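Local coordinates for protein Afp3 (Serratia entomophila, PDB 6RBN) that probably forms part of the contractile sheath that surrounds the inner tube of the anti-feeding prophage, an injection particle related to contractile phage tails, at residues K362-Q365 with P366-F369; N372-L375 with T376-V380; Q418-I421 with N422-K425; D385-L388 with Y389-Q393; I347-R350 with R351-A355. One frame throughout, in Å; residues are numbered along the deposited sequence.

Contact 1: residues K362-Q365 with P366-F369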
loop_
_atom_site.group_PDB
_atom_site.type_symbol
_atom_site.label_atom_id
_atom_site.label_comp_id
_atom_site.label_asym_id
_atom_site.label_seq_id
_atom_site.Cartn_x
_atom_site.Cartn_y
_atom_site.Cartn_z
ATOM N N LYS D 362 6.169 52.014 -11.023
ATOM C CA LYS D 362 6.143 51.212 -12.239
ATOM C C LYS D 362 5.466 49.866 -12.039
ATOM O O LYS D 362 5.069 49.234 -13.021
ATOM C CB LYS D 362 7.561 50.999 -12.765
ATOM C CG LYS D 362 8.190 52.239 -13.371
ATOM C CD LYS D 362 9.637 51.998 -13.787
ATOM C CE LYS D 362 9.755 51.577 -15.246
ATOM N NZ LYS D 362 9.285 50.189 -15.520
ATOM N N ALA D 363 5.326 49.412 -10.796
ATOM C CA ALA D 363 4.687 48.137 -10.512
ATOM C C ALA D 363 3.185 48.253 -10.311
ATOM O O ALA D 363 2.470 47.270 -10.529
ATOM C CB ALA D 363 5.312 47.499 -9.269
ATOM N N LEU D 364 2.689 49.420 -9.907
ATOM C CA LEU D 364 1.274 49.593 -9.616
ATOM C C LEU D 364 0.482 50.161 -10.779
ATOM O O LEU D 364 -0.749 50.180 -10.710
ATOM C CB LEU D 364 1.088 50.503 -8.400
ATOM C CG LEU D 364 1.730 50.021 -7.105
ATOM C CD1 LEU D 364 1.428 50.982 -5.974
ATOM C CD2 LEU D 364 1.319 48.608 -6.772
ATOM N N GLN D 365 1.149 50.643 -11.825
ATOM C CA GLN D 365 0.431 51.119 -13.004
ATOM C C GLN D 365 -0.353 50.054 -13.779
ATOM O O GLN D 365 -1.334 50.440 -14.437
ATOM C CB GLN D 365 1.399 51.861 -13.935
ATOM C CG GLN D 365 1.750 53.244 -13.426
ATOM C CD GLN D 365 2.728 53.969 -14.316
ATOM O OE1 GLN D 365 3.226 53.415 -15.292
ATOM N NE2 GLN D 365 3.010 55.221 -13.984
ATOM N N PRO D 366 -0.006 48.759 -13.781
ATOM C CA PRO D 366 -1.003 47.766 -14.220
ATOM C C PRO D 366 -2.247 47.687 -13.347
ATOM O O PRO D 366 -3.288 47.234 -13.836
ATOM C CB PRO D 366 -0.217 46.452 -14.194
ATOM C CG PRO D 366 1.143 46.857 -14.510
ATOM C CD PRO D 366 1.351 48.176 -13.845
ATOM N N MET D 367 -2.189 48.106 -12.083
ATOM C CA MET D 367 -3.353 48.079 -11.208
ATOM C C MET D 367 -4.149 49.381 -11.223
ATOM O O MET D 367 -4.873 49.659 -10.262
ATOM C CB MET D 367 -2.939 47.737 -9.775
ATOM C CG MET D 367 -2.841 46.246 -9.495
ATOM S SD MET D 367 -1.375 45.438 -10.152
ATOM C CE MET D 367 -0.159 45.910 -8.930
ATOM N N VAL D 368 -4.040 50.173 -12.280
ATOM C CA VAL D 368 -4.848 51.376 -12.448
ATOM C C VAL D 368 -6.029 51.003 -13.338
ATOM O O VAL D 368 -5.899 50.139 -14.214
ATOM C CB VAL D 368 -3.999 52.523 -13.035
ATOM C CG1 VAL D 368 -4.787 53.815 -13.194
ATOM C CG2 VAL D 368 -2.804 52.778 -12.147
ATOM N N PHE D 369 -7.194 51.604 -13.057
ATOM C CA PHE D 369 -8.500 51.336 -13.671
ATOM C C PHE D 369 -8.997 49.926 -13.375
ATOM O O PHE D 369 -9.819 49.382 -14.115
ATOM C CB PHE D 369 -8.514 51.604 -15.183
ATOM C CG PHE D 369 -8.204 53.022 -15.543
ATOM C CD1 PHE D 369 -9.144 54.018 -15.359
ATOM C CD2 PHE D 369 -6.972 53.360 -16.076
ATOM C CE1 PHE D 369 -8.856 55.323 -15.686
ATOM C CE2 PHE D 369 -6.680 54.665 -16.404
ATOM C CZ PHE D 369 -7.623 55.646 -16.211
#
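Pro366 directly follows Gln365, and its ring lies against the last turn of helix 347-364. Pro366 CD is 3.6 Å from Ala363 O and 4.0 Å from Lys362 O. A proline nitrogen carries no hydrogen, so a ring carbon stands where a continuing helix would offer Lys362 O an N-H. Gln365 CB lies 3.7 Å from Pro366 CD. The rest of Gln365 runs out extended, with CG anti to the carbonyl carbon (chi1 -75°), and packs on Phe228 of a neighbouring Afp2 chain. Leu364 works through both its backbone and its side chain. Its O accepts a hydrogen bond from Met367 N at 2.9 Å; the bond is bent (134°). Leu364 CD2 touches Met367 CE at 3.8 Å. Two successive bends in the Met367 chain fold that methyl back toward the helix, and CE also comes to 3.4 Å from Ala363 O. A weak bond of 3.5 Å joins Val368 N to Gln365 O. Leu364 and Met367 both pack on Val380 of helix 374-392. Two bonds in a row that each span three residues mark a 3-10 turn, here finishing a helix in the sheath C-terminal domain.

Contact 2: residues N372-L375 with T376-V380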
loop_
_atom_site.group_PDB
_atom_site.type_symbol
_atom_site.label_atom_id
_atom_site.label_comp_id
_atom_site.label_asym_id
_atom_site.label_seq_id
_atom_site.Cartn_x
_atom_site.Cartn_y
_atom_site.Cartn_z
ATOM N N ASN D 372 -12.209 49.335 -7.745
ATOM C CA ASN D 372 -11.722 49.842 -6.463
ATOM C C ASN D 372 -12.434 49.088 -5.344
ATOM O O ASN D 372 -13.343 49.591 -4.683
ATOM C CB ASN D 372 -11.944 51.345 -6.368
ATOM C CG ASN D 372 -11.180 51.982 -5.226
ATOM O OD1 ASN D 372 -10.457 51.312 -4.490
ATOM N ND2 ASN D 372 -11.337 53.286 -5.070
ATOM N N SER D 373 -11.999 47.854 -5.127
ATOM C CA SER D 373 -12.572 46.965 -4.130
ATOM C C SER D 373 -11.470 46.463 -3.202
ATOM O O SER D 373 -10.292 46.764 -3.384
ATOM C CB SER D 373 -13.303 45.801 -4.798
ATOM O OG SER D 373 -12.401 44.979 -5.518
ATOM N N GLN D 374 -11.873 45.682 -2.200
ATOM C CA GLN D 374 -10.926 45.195 -1.206
ATOM C C GLN D 374 -10.035 44.097 -1.768
ATOM O O GLN D 374 -8.944 43.870 -1.241
ATOM C CB GLN D 374 -11.696 44.703 0.021
ATOM C CG GLN D 374 -10.914 44.647 1.326
ATOM C CD GLN D 374 -10.213 43.333 1.561
ATOM O OE1 GLN D 374 -10.605 42.302 1.035
ATOM N NE2 GLN D 374 -9.186 43.359 2.388
ATOM N N LEU D 375 -10.471 43.426 -2.834
ATOM C CA LEU D 375 -9.628 42.452 -3.519
ATOM C C LEU D 375 -8.473 43.129 -4.242
ATOM O O LEU D 375 -7.373 42.573 -4.297
ATOM C CB LEU D 375 -10.488 41.628 -4.484
ATOM C CG LEU D 375 -10.026 40.440 -5.340
ATOM C CD1 LEU D 375 -9.446 40.867 -6.676
ATOM C CD2 LEU D 375 -9.024 39.591 -4.596
ATOM N N THR D 376 -8.698 44.316 -4.798
ATOM C CA THR D 376 -7.632 45.042 -5.475
ATOM C C THR D 376 -6.645 45.637 -4.478
ATOM O O THR D 376 -5.440 45.663 -4.744
ATOM C CB THR D 376 -8.237 46.133 -6.363
ATOM O OG1 THR D 376 -9.172 45.537 -7.269
ATOM C CG2 THR D 376 -7.180 46.840 -7.184
ATOM N N TRP D 377 -7.133 46.063 -3.312
ATOM C CA TRP D 377 -6.278 46.684 -2.304
ATOM C C TRP D 377 -5.288 45.690 -1.721
ATOM O O TRP D 377 -4.195 46.080 -1.302
ATOM C CB TRP D 377 -7.137 47.262 -1.181
ATOM C CG TRP D 377 -8.100 48.301 -1.624
ATOM C CD1 TRP D 377 -8.079 49.002 -2.790
ATOM C CD2 TRP D 377 -9.284 48.702 -0.938
ATOM N NE1 TRP D 377 -9.156 49.842 -2.855
ATOM C CE2 TRP D 377 -9.916 49.673 -1.730
ATOM C CE3 TRP D 377 -9.864 48.343 0.283
ATOM C CZ2 TRP D 377 -11.094 50.290 -1.345
ATOM C CZ3 TRP D 377 -11.035 48.958 0.660
ATOM C CH2 TRP D 377 -11.638 49.920 -0.149
ATOM N N LYS D 378 -5.651 44.407 -1.684
ATOM C CA LYS D 378 -4.726 43.377 -1.238
ATOM C C LYS D 378 -3.758 42.967 -2.338
ATOM O O LYS D 378 -2.644 42.530 -2.043
ATOM C CB LYS D 378 -5.495 42.154 -0.742
ATOM C CG LYS D 378 -6.498 42.391 0.388
ATOM C CD LYS D 378 -5.867 42.665 1.747
ATOM C CE LYS D 378 -5.927 44.139 2.128
ATOM N NZ LYS D 378 -5.425 44.391 3.500
ATOM N N ARG D 379 -4.166 43.085 -3.604
ATOM C CA ARG D 379 -3.243 42.829 -4.705
ATOM C C ARG D 379 -2.200 43.925 -4.818
ATOM O O ARG D 379 -1.086 43.676 -5.288
ATOM C CB ARG D 379 -4.004 42.698 -6.021
ATOM C CG ARG D 379 -4.869 41.463 -6.124
ATOM C CD ARG D 379 -5.668 41.451 -7.417
ATOM N NE ARG D 379 -4.825 41.288 -8.595
ATOM C CZ ARG D 379 -4.605 42.237 -9.498
ATOM N NH1 ARG D 379 -5.168 43.429 -9.361
ATOM N NH2 ARG D 379 -3.822 41.997 -10.539
ATOM N N VAL D 380 -2.547 45.140 -4.404
ATOM C CA VAL D 380 -1.602 46.248 -4.423
ATOM C C VAL D 380 -0.682 46.190 -3.207
ATOM O O VAL D 380 0.513 46.491 -3.304
ATOM C CB VAL D 380 -2.387 47.570 -4.516
ATOM C CG1 VAL D 380 -1.490 48.744 -4.376
ATOM C CG2 VAL D 380 -3.082 47.662 -5.853
#
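Ser373 is the N-cap of helix 374-392, and its carbonyl meets the backbone of the helix's first turn. Ser373 O accepts a hydrogen bond from Trp377 N at 3.2 Å and a weak one from Thr376 N, also at 3.2 Å. The same oxygen sits over one face of the Trp377 ring, 3.0 Å above its plane and toward the rim. At the ring edge, Trp377 NE1 donates to Asn372 OD1 at 2.6 Å. The nitrogen lies nearly in line with the amide C=O, and OD1 lies in the ring plane, though the bond is bent (149°). The amide and ring planes stand 76° apart. This bond ties the residue before the cap to the helix and probably helps to set the rotation of the indole. Gln374 and Lys378 pack one turn apart, with Gln374 NE2 3.4 Å from Lys378 CE. Their polar ends have other partners: Gln374 OE1 bonds Val106 N of a neighbouring Afp1 chain, and Lys378 NZ bonds Gln381 OE1. Asn372 ND2 makes a weak bond to Lys425 O. Trp377 packs on Ile421 of helix 418-422 and on Met426 of strand 425-432, so the start of this helix lies against both.

Contact 3: residues Q418-I421 with N422-K425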
loop_
_atom_site.group_PDB
_atom_site.type_symbol
_atom_site.label_atom_id
_atom_site.label_comp_id
_atom_site.label_asym_id
_atom_site.label_seq_id
_atom_site.Cartn_x
_atom_site.Cartn_y
_atom_site.Cartn_z
ATOM N N GLN D 418 -14.868 56.338 3.338
ATOM C CA GLN D 418 -15.787 55.884 2.295
ATOM C C GLN D 418 -16.042 56.963 1.246
ATOM O O GLN D 418 -16.288 56.643 0.077
ATOM C CB GLN D 418 -17.096 55.417 2.937
ATOM C CG GLN D 418 -18.123 54.841 1.979
ATOM C CD GLN D 418 -17.603 53.647 1.211
ATOM O OE1 GLN D 418 -17.274 53.751 0.032
ATOM N NE2 GLN D 418 -17.534 52.504 1.875
ATOM N N ASP D 419 -15.928 58.238 1.623
ATOM C CA ASP D 419 -16.051 59.322 0.658
ATOM C C ASP D 419 -14.876 59.364 -0.315
ATOM O O ASP D 419 -15.014 59.912 -1.413
ATOM C CB ASP D 419 -16.179 60.657 1.396
ATOM C CG ASP D 419 -16.541 61.806 0.475
ATOM O OD1 ASP D 419 -17.714 61.891 0.056
ATOM O OD2 ASP D 419 -15.647 62.622 0.163
ATOM N N GLU D 420 -13.739 58.773 0.047
ATOM C CA GLU D 420 -12.568 58.755 -0.820
ATOM C C GLU D 420 -12.572 57.598 -1.804
ATOM O O GLU D 420 -12.008 57.729 -2.895
ATOM C CB GLU D 420 -11.300 58.708 0.030
ATOM C CG GLU D 420 -11.040 59.998 0.779
ATOM C CD GLU D 420 -9.901 59.877 1.764
ATOM O OE1 GLU D 420 -9.448 58.741 2.003
ATOM O OE2 GLU D 420 -9.459 60.912 2.300
ATOM N N ILE D 421 -13.179 56.461 -1.448
ATOM C CA ILE D 421 -13.380 55.394 -2.424
ATOM C C ILE D 421 -14.352 55.845 -3.509
ATOM O O ILE D 421 -14.145 55.574 -4.699
ATOM C CB ILE D 421 -13.849 54.100 -1.725
ATOM C CG1 ILE D 421 -12.703 53.444 -0.958
ATOM C CG2 ILE D 421 -14.430 53.092 -2.701
ATOM C CD1 ILE D 421 -12.681 53.707 0.498
ATOM N N ASN D 422 -15.390 56.591 -3.120
ATOM C CA ASN D 422 -16.443 56.981 -4.053
ATOM C C ASN D 422 -15.950 57.965 -5.103
ATOM O O ASN D 422 -16.507 58.019 -6.204
ATOM C CB ASN D 422 -17.621 57.574 -3.287
ATOM C CG ASN D 422 -18.341 56.551 -2.446
ATOM O OD1 ASN D 422 -18.547 55.417 -2.872
ATOM N ND2 ASN D 422 -18.731 56.943 -1.242
ATOM N N GLN D 423 -14.915 58.740 -4.797
ATOM C CA GLN D 423 -14.291 59.594 -5.793
ATOM C C GLN D 423 -13.130 58.909 -6.504
ATOM O O GLN D 423 -12.410 59.561 -7.266
ATOM C CB GLN D 423 -13.847 60.914 -5.156
ATOM C CG GLN D 423 -12.829 60.792 -4.054
ATOM C CD GLN D 423 -12.569 62.124 -3.383
ATOM O OE1 GLN D 423 -13.133 63.145 -3.773
ATOM N NE2 GLN D 423 -11.716 62.124 -2.370
ATOM N N GLY D 424 -12.937 57.612 -6.271
ATOM C CA GLY D 424 -12.133 56.778 -7.143
ATOM C C GLY D 424 -10.648 56.706 -6.859
ATOM O O GLY D 424 -9.851 56.641 -7.798
ATOM N N LYS D 425 -10.252 56.693 -5.592
ATOM C CA LYS D 425 -8.839 56.662 -5.256
ATOM C C LYS D 425 -8.593 55.685 -4.116
ATOM O O LYS D 425 -9.476 55.428 -3.295
ATOM C CB LYS D 425 -8.328 58.061 -4.885
ATOM C CG LYS D 425 -8.936 58.637 -3.631
ATOM C CD LYS D 425 -8.410 60.025 -3.343
ATOM C CE LYS D 425 -9.022 61.040 -4.280
ATOM N NZ LYS D 425 -8.630 62.422 -3.908
#
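Helix 418-422 ends in a Schellman motif: Gly424 N bonds Ile421 O at 2.8 Å, Lys425 N reaches back to Glu420 O in a weak bond of 3.4 Å, and the positive phi of Gly424 (88°), usual at this point of the motif, turns the chain out of the helix.

Two side chains run together along the outside. Glu420 and Gln423 lie side by side and point the same way, with Glu420 CG 3.9 Å from Gln423 NE2. Their carboxylate and amide planes are only 9° apart. Gln423 gets there with CG set between its backbone N and carbonyl carbon (chi1 61°), which also brings CG to 3.4 Å from Glu420 O. Glu420 OE1 is held by a hydrogen bond from Thr417 N at the start of the helix. Lys425 CG packs over Glu420 O at 3.3 Å. The opposite charges do not meet, as Glu420 OE2 and Lys425 NZ are 6.4 Å apart. Any attraction between them is probably modest.

Half of the touching residues are exposed. Ile421, partly covered, packs on Lys412 and Met416 of the loop before its helix. It also packs on Asn372, just ahead of helix 374-392, so the turn sits beside the start of that helix. Lys425 opens strand 425-432 and pairs in a parallel ladder with a strand of a neighbouring Afp2 chain, so the sheet continues across that interface.

Contact 4: residues D385-L388 with Y389-Q393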
loop_
_atom_site.group_PDB
_atom_site.type_symbol
_atom_site.label_atom_id
_atom_site.label_comp_id
_atom_site.label_asym_id
_atom_site.label_seq_id
_atom_site.Cartn_x
_atom_site.Cartn_y
_atom_site.Cartn_z
ATOM N N ASP D 385 4.692 44.794 -0.867
ATOM C CA ASP D 385 5.344 43.984 0.155
ATOM C C ASP D 385 6.364 43.024 -0.443
ATOM O O ASP D 385 7.366 42.709 0.207
ATOM C CB ASP D 385 4.295 43.209 0.946
ATOM C CG ASP D 385 4.876 42.475 2.132
ATOM O OD1 ASP D 385 5.158 43.130 3.154
ATOM O OD2 ASP D 385 5.055 41.243 2.042
ATOM N N ASN D 386 6.132 42.550 -1.666
ATOM C CA ASN D 386 7.132 41.719 -2.327
ATOM C C ASN D 386 8.331 42.538 -2.770
ATOM O O ASN D 386 9.450 42.018 -2.818
ATOM C CB ASN D 386 6.530 40.999 -3.529
ATOM C CG ASN D 386 5.570 39.907 -3.135
ATOM O OD1 ASN D 386 5.787 39.199 -2.154
ATOM N ND2 ASN D 386 4.514 39.741 -3.913
ATOM N N TYR D 387 8.120 43.809 -3.108
ATOM C CA TYR D 387 9.235 44.657 -3.507
ATOM C C TYR D 387 10.079 45.052 -2.306
ATOM O O TYR D 387 11.313 45.029 -2.367
ATOM C CB TYR D 387 8.722 45.902 -4.232
ATOM C CG TYR D 387 9.831 46.826 -4.658
ATOM C CD1 TYR D 387 10.632 46.518 -5.744
ATOM C CD2 TYR D 387 10.088 48.001 -3.966
ATOM C CE1 TYR D 387 11.654 47.353 -6.132
ATOM C CE2 TYR D 387 11.108 48.838 -4.344
ATOM C CZ TYR D 387 11.886 48.509 -5.427
ATOM O OH TYR D 387 12.905 49.344 -5.812
ATOM N N LEU D 388 9.431 45.428 -1.204
ATOM C CA LEU D 388 10.164 45.871 -0.027
ATOM C C LEU D 388 10.844 44.725 0.699
ATOM O O LEU D 388 11.787 44.966 1.456
ATOM C CB LEU D 388 9.231 46.599 0.934
ATOM C CG LEU D 388 8.621 47.901 0.433
ATOM C CD1 LEU D 388 7.673 48.444 1.470
ATOM C CD2 LEU D 388 9.699 48.899 0.111
ATOM N N TYR D 389 10.386 43.492 0.501
ATOM C CA TYR D 389 11.081 42.361 1.097
ATOM C C TYR D 389 12.393 42.080 0.385
ATOM O O TYR D 389 13.388 41.748 1.034
ATOM C CB TYR D 389 10.201 41.115 1.078
ATOM C CG TYR D 389 10.845 39.921 1.739
ATOM C CD1 TYR D 389 10.897 39.817 3.120
ATOM C CD2 TYR D 389 11.409 38.904 0.984
ATOM C CE1 TYR D 389 11.486 38.733 3.729
ATOM C CE2 TYR D 389 12.008 37.825 1.583
ATOM C CZ TYR D 389 12.039 37.740 2.955
ATOM O OH TYR D 389 12.632 36.655 3.553
ATOM N N ARG D 390 12.423 42.204 -0.941
ATOM C CA ARG D 390 13.655 41.924 -1.662
ATOM C C ARG D 390 14.598 43.117 -1.707
ATOM O O ARG D 390 15.680 43.003 -2.286
ATOM C CB ARG D 390 13.357 41.434 -3.081
ATOM C CG ARG D 390 12.696 42.438 -3.995
ATOM C CD ARG D 390 12.561 41.865 -5.401
ATOM N NE ARG D 390 11.676 40.702 -5.459
ATOM C CZ ARG D 390 10.374 40.761 -5.725
ATOM N NH1 ARG D 390 9.798 41.928 -5.974
ATOM N NH2 ARG D 390 9.649 39.651 -5.756
ATOM N N LEU D 391 14.212 44.258 -1.133
ATOM C CA LEU D 391 15.204 45.269 -0.786
ATOM C C LEU D 391 15.841 44.970 0.559
ATOM O O LEU D 391 17.040 45.196 0.743
ATOM C CB LEU D 391 14.589 46.665 -0.746
ATOM C CG LEU D 391 14.213 47.386 -2.030
ATOM C CD1 LEU D 391 13.571 48.702 -1.669
ATOM C CD2 LEU D 391 15.445 47.609 -2.874
ATOM N N TRP D 392 15.048 44.475 1.509
ATOM C CA TRP D 392 15.567 44.183 2.840
ATOM C C TRP D 392 16.550 43.022 2.816
ATOM O O TRP D 392 17.554 43.039 3.536
ATOM C CB TRP D 392 14.422 43.874 3.794
ATOM C CG TRP D 392 14.901 43.501 5.147
ATOM C CD1 TRP D 392 15.522 44.308 6.045
ATOM C CD2 TRP D 392 14.840 42.207 5.746
ATOM N NE1 TRP D 392 15.830 43.606 7.180
ATOM C CE2 TRP D 392 15.423 42.309 7.019
ATOM C CE3 TRP D 392 14.339 40.972 5.330
ATOM C CZ2 TRP D 392 15.520 41.226 7.881
ATOM C CZ3 TRP D 392 14.434 39.900 6.189
ATOM C CH2 TRP D 392 15.021 40.033 7.449
ATOM N N GLN D 393 16.291 42.010 1.995
ATOM C CA GLN D 393 17.160 40.843 2.002
ATOM C C GLN D 393 18.388 41.012 1.125
ATOM O O GLN D 393 19.206 40.090 1.055
ATOM C CB GLN D 393 16.391 39.592 1.578
ATOM C CG GLN D 393 15.968 39.570 0.138
ATOM C CD GLN D 393 15.233 38.298 -0.207
ATOM O OE1 GLN D 393 15.083 37.415 0.634
ATOM N NE2 GLN D 393 14.779 38.193 -1.449
#
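Tyr387 and Leu391 meet one turn apart on helix 374-392. Leu391 CD1 comes to 3.6 Å from Tyr387 CE2, and Leu391 CG lies over one face of the tyrosine ring. Leu388 CD2 adds a looser contact with Leu391 CD1 at 4.3 Å, so the leucine methyl is touched by two residues.

A different contact forms at Arg390. Asn386 O lies over one face of the Arg390 guanidinium, 3.2 Å above the plane and toward its rim. Arg390 NH1 is 3.2 Å from Asn386 O, but the angle is too poor for a hydrogen bond. Arg390 CG sits between its backbone N and carbonyl carbon (chi1 65°), and a bend at chi3 folds the chain back toward the preceding turn. The positive group probably still gains from the negative end of that carbonyl.

The backbone sets these side chains one turn apart. Tyr389 N bonds Asp385 O at 3.1 Å, and Trp392 N bonds Leu388 O at 3.3 Å. Leu391 N to Tyr387 O is weak.

Further out, Asn386 and Arg390 pack on Asp93 and Asn114 of a neighbouring Afp1 chain. Trp392 NE1 gives a weak bond to Gly399 O in the loop after the helix. Tyr387 packs on Ala356 and Ile360 of helix 347-364. Leu388 is covered by Val408 of strand 406-409 and by Val430 and Met432 of strand 425-432. The end of this helix therefore lies between its partner helix and the sheet.

Contact 5: residues I347-R350 with R351-A355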
loop_
_atom_site.group_PDB
_atom_site.type_symbol
_atom_site.label_atom_id
_atom_site.label_comp_id
_atom_site.label_asym_id
_atom_site.label_seq_id
_atom_site.Cartn_x
_atom_site.Cartn_y
_atom_site.Cartn_z
ATOM N N ILE D 347 23.070 61.742 0.566
ATOM C CA ILE D 347 22.692 61.286 -0.778
ATOM C C ILE D 347 22.157 59.859 -0.819
ATOM O O ILE D 347 21.105 59.649 -1.445
ATOM C CB ILE D 347 23.849 61.525 -1.758
ATOM C CG1 ILE D 347 24.191 63.008 -1.828
ATOM C CG2 ILE D 347 23.504 61.034 -3.147
ATOM C CD1 ILE D 347 25.463 63.288 -2.570
ATOM N N PRO D 348 22.795 58.825 -0.211
ATOM C CA PRO D 348 22.250 57.467 -0.411
ATOM C C PRO D 348 20.929 57.205 0.292
ATOM O O PRO D 348 20.200 56.293 -0.108
ATOM C CB PRO D 348 23.355 56.564 0.139
ATOM C CG PRO D 348 24.021 57.362 1.127
ATOM C CD PRO D 348 24.048 58.733 0.569
ATOM N N VAL D 349 20.598 57.972 1.329
ATOM C CA VAL D 349 19.281 57.848 1.942
ATOM C C VAL D 349 18.227 58.485 1.048
ATOM O O VAL D 349 17.115 57.964 0.902
ATOM C CB VAL D 349 19.300 58.467 3.350
ATOM C CG1 VAL D 349 17.937 58.376 4.011
ATOM C CG2 VAL D 349 20.352 57.792 4.200
ATOM N N ARG D 350 18.571 59.598 0.401
ATOM C CA ARG D 350 17.619 60.295 -0.452
ATOM C C ARG D 350 17.354 59.535 -1.746
ATOM O O ARG D 350 16.200 59.401 -2.163
ATOM C CB ARG D 350 18.135 61.700 -0.753
ATOM C CG ARG D 350 17.331 62.493 -1.762
ATOM C CD ARG D 350 15.992 62.965 -1.227
ATOM N NE ARG D 350 14.910 62.037 -1.526
ATOM C CZ ARG D 350 13.664 62.176 -1.092
ATOM N NH1 ARG D 350 13.334 63.218 -0.340
ATOM N NH2 ARG D 350 12.743 61.281 -1.412
ATOM N N ARG D 351 18.403 59.027 -2.392
ATOM C CA ARG D 351 18.223 58.315 -3.649
ATOM C C ARG D 351 17.726 56.888 -3.467
ATOM O O ARG D 351 17.329 56.266 -4.454
ATOM C CB ARG D 351 19.525 58.303 -4.452
ATOM C CG ARG D 351 19.915 59.662 -4.991
ATOM C CD ARG D 351 21.188 59.605 -5.811
ATOM N NE ARG D 351 21.016 58.852 -7.047
ATOM C CZ ARG D 351 21.619 57.697 -7.305
ATOM N NH1 ARG D 351 22.440 57.165 -6.415
ATOM N NH2 ARG D 351 21.405 57.080 -8.458
ATOM N N LEU D 352 17.752 56.349 -2.249
ATOM C CA LEU D 352 17.076 55.085 -1.992
ATOM C C LEU D 352 15.567 55.266 -2.035
ATOM O O LEU D 352 14.852 54.472 -2.657
ATOM C CB LEU D 352 17.500 54.515 -0.642
ATOM C CG LEU D 352 16.825 53.214 -0.220
ATOM C CD1 LEU D 352 17.174 52.090 -1.167
ATOM C CD2 LEU D 352 17.209 52.864 1.199
ATOM N N PHE D 353 15.065 56.311 -1.374
ATOM C CA PHE D 353 13.643 56.619 -1.410
ATOM C C PHE D 353 13.176 57.073 -2.784
ATOM O O PHE D 353 12.038 56.788 -3.156
ATOM C CB PHE D 353 13.312 57.678 -0.361
ATOM C CG PHE D 353 13.161 57.127 1.024
ATOM C CD1 PHE D 353 11.923 56.714 1.480
ATOM C CD2 PHE D 353 14.255 56.975 1.852
ATOM C CE1 PHE D 353 11.778 56.197 2.748
ATOM C CE2 PHE D 353 14.115 56.452 3.121
ATOM C CZ PHE D 353 12.875 56.062 3.566
ATOM N N ASP D 354 14.019 57.760 -3.552
ATOM C CA ASP D 354 13.613 58.132 -4.903
ATOM C C ASP D 354 13.561 56.925 -5.828
ATOM O O ASP D 354 12.724 56.878 -6.735
ATOM C CB ASP D 354 14.553 59.187 -5.481
ATOM C CG ASP D 354 14.399 60.534 -4.814
ATOM O OD1 ASP D 354 13.300 60.818 -4.290
ATOM O OD2 ASP D 354 15.366 61.319 -4.830
ATOM N N ALA D 355 14.435 55.940 -5.614
ATOM C CA ALA D 355 14.439 54.756 -6.462
ATOM C C ALA D 355 13.368 53.758 -6.057
ATOM O O ALA D 355 12.860 53.025 -6.911
ATOM C CB ALA D 355 15.808 54.080 -6.426
#
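Arg350 and Asp354 form the close part of this contact, one turn apart on helix 347-364. Arg350 NH2 makes a salt bridge to Asp354 OD1 at 3.0 Å. Arg350 NE is 3.4 Å from the same oxygen. The guanidinium and carboxylate planes are nearly parallel, 10° apart, and OD1 approaches the guanidinium obliquely. Arg350 starts with CG anti to its backbone N (chi1 173°), then bends twice, which folds it along the helix toward Asp354. Arg350 NH2 also passes 3.8 Å from Phe353 CB.

Two backbone bonds are good: Asp354 N to Arg350 O at 3.1 Å and Arg351 N to Ile347 O at 2.9 Å, the latter almost straight (170°). Those of Leu352 N and Phe353 N are weak. Ile347 CG2 lies beside Arg351 CD at 3.8 Å. Val349 CG1 and Phe353 CE2 are looser, 4.4 Å apart, although Val349 O comes in the plane of the phenyl ring at its edge. No side opens to solvent, as every touching residue is buried.

Arg350 has a second acid, Glu14 of a neighbouring Afp2 chain, and a cation-pi contact with Trp344. Arg351 pairs with Asp282. The buried arginines are therefore probably charged and balanced.

All five contacts lie in the sheath C-terminal domain, but at different depths. Contact 5 is buried, its centre about 10 Å from that of the chain, and balances charges. Contact 3 is a surface turn, its centre about 37 Å out. Contacts 1, 2 and 4 are partly buried. Contacts 5 and 1 are near the two ends of helix 347-364, contacts 2 and 4 near those of helix 374-392. The helices meet at several points, among them Leu364 of contact 1 with Val380 of contact 2. Contact 2 caps a helix start, while contact 1 closes its helix with a 3-10 turn and contact 3 with a Schellman motif. Contacts 2 and 3 touch through Trp377 and Ile421.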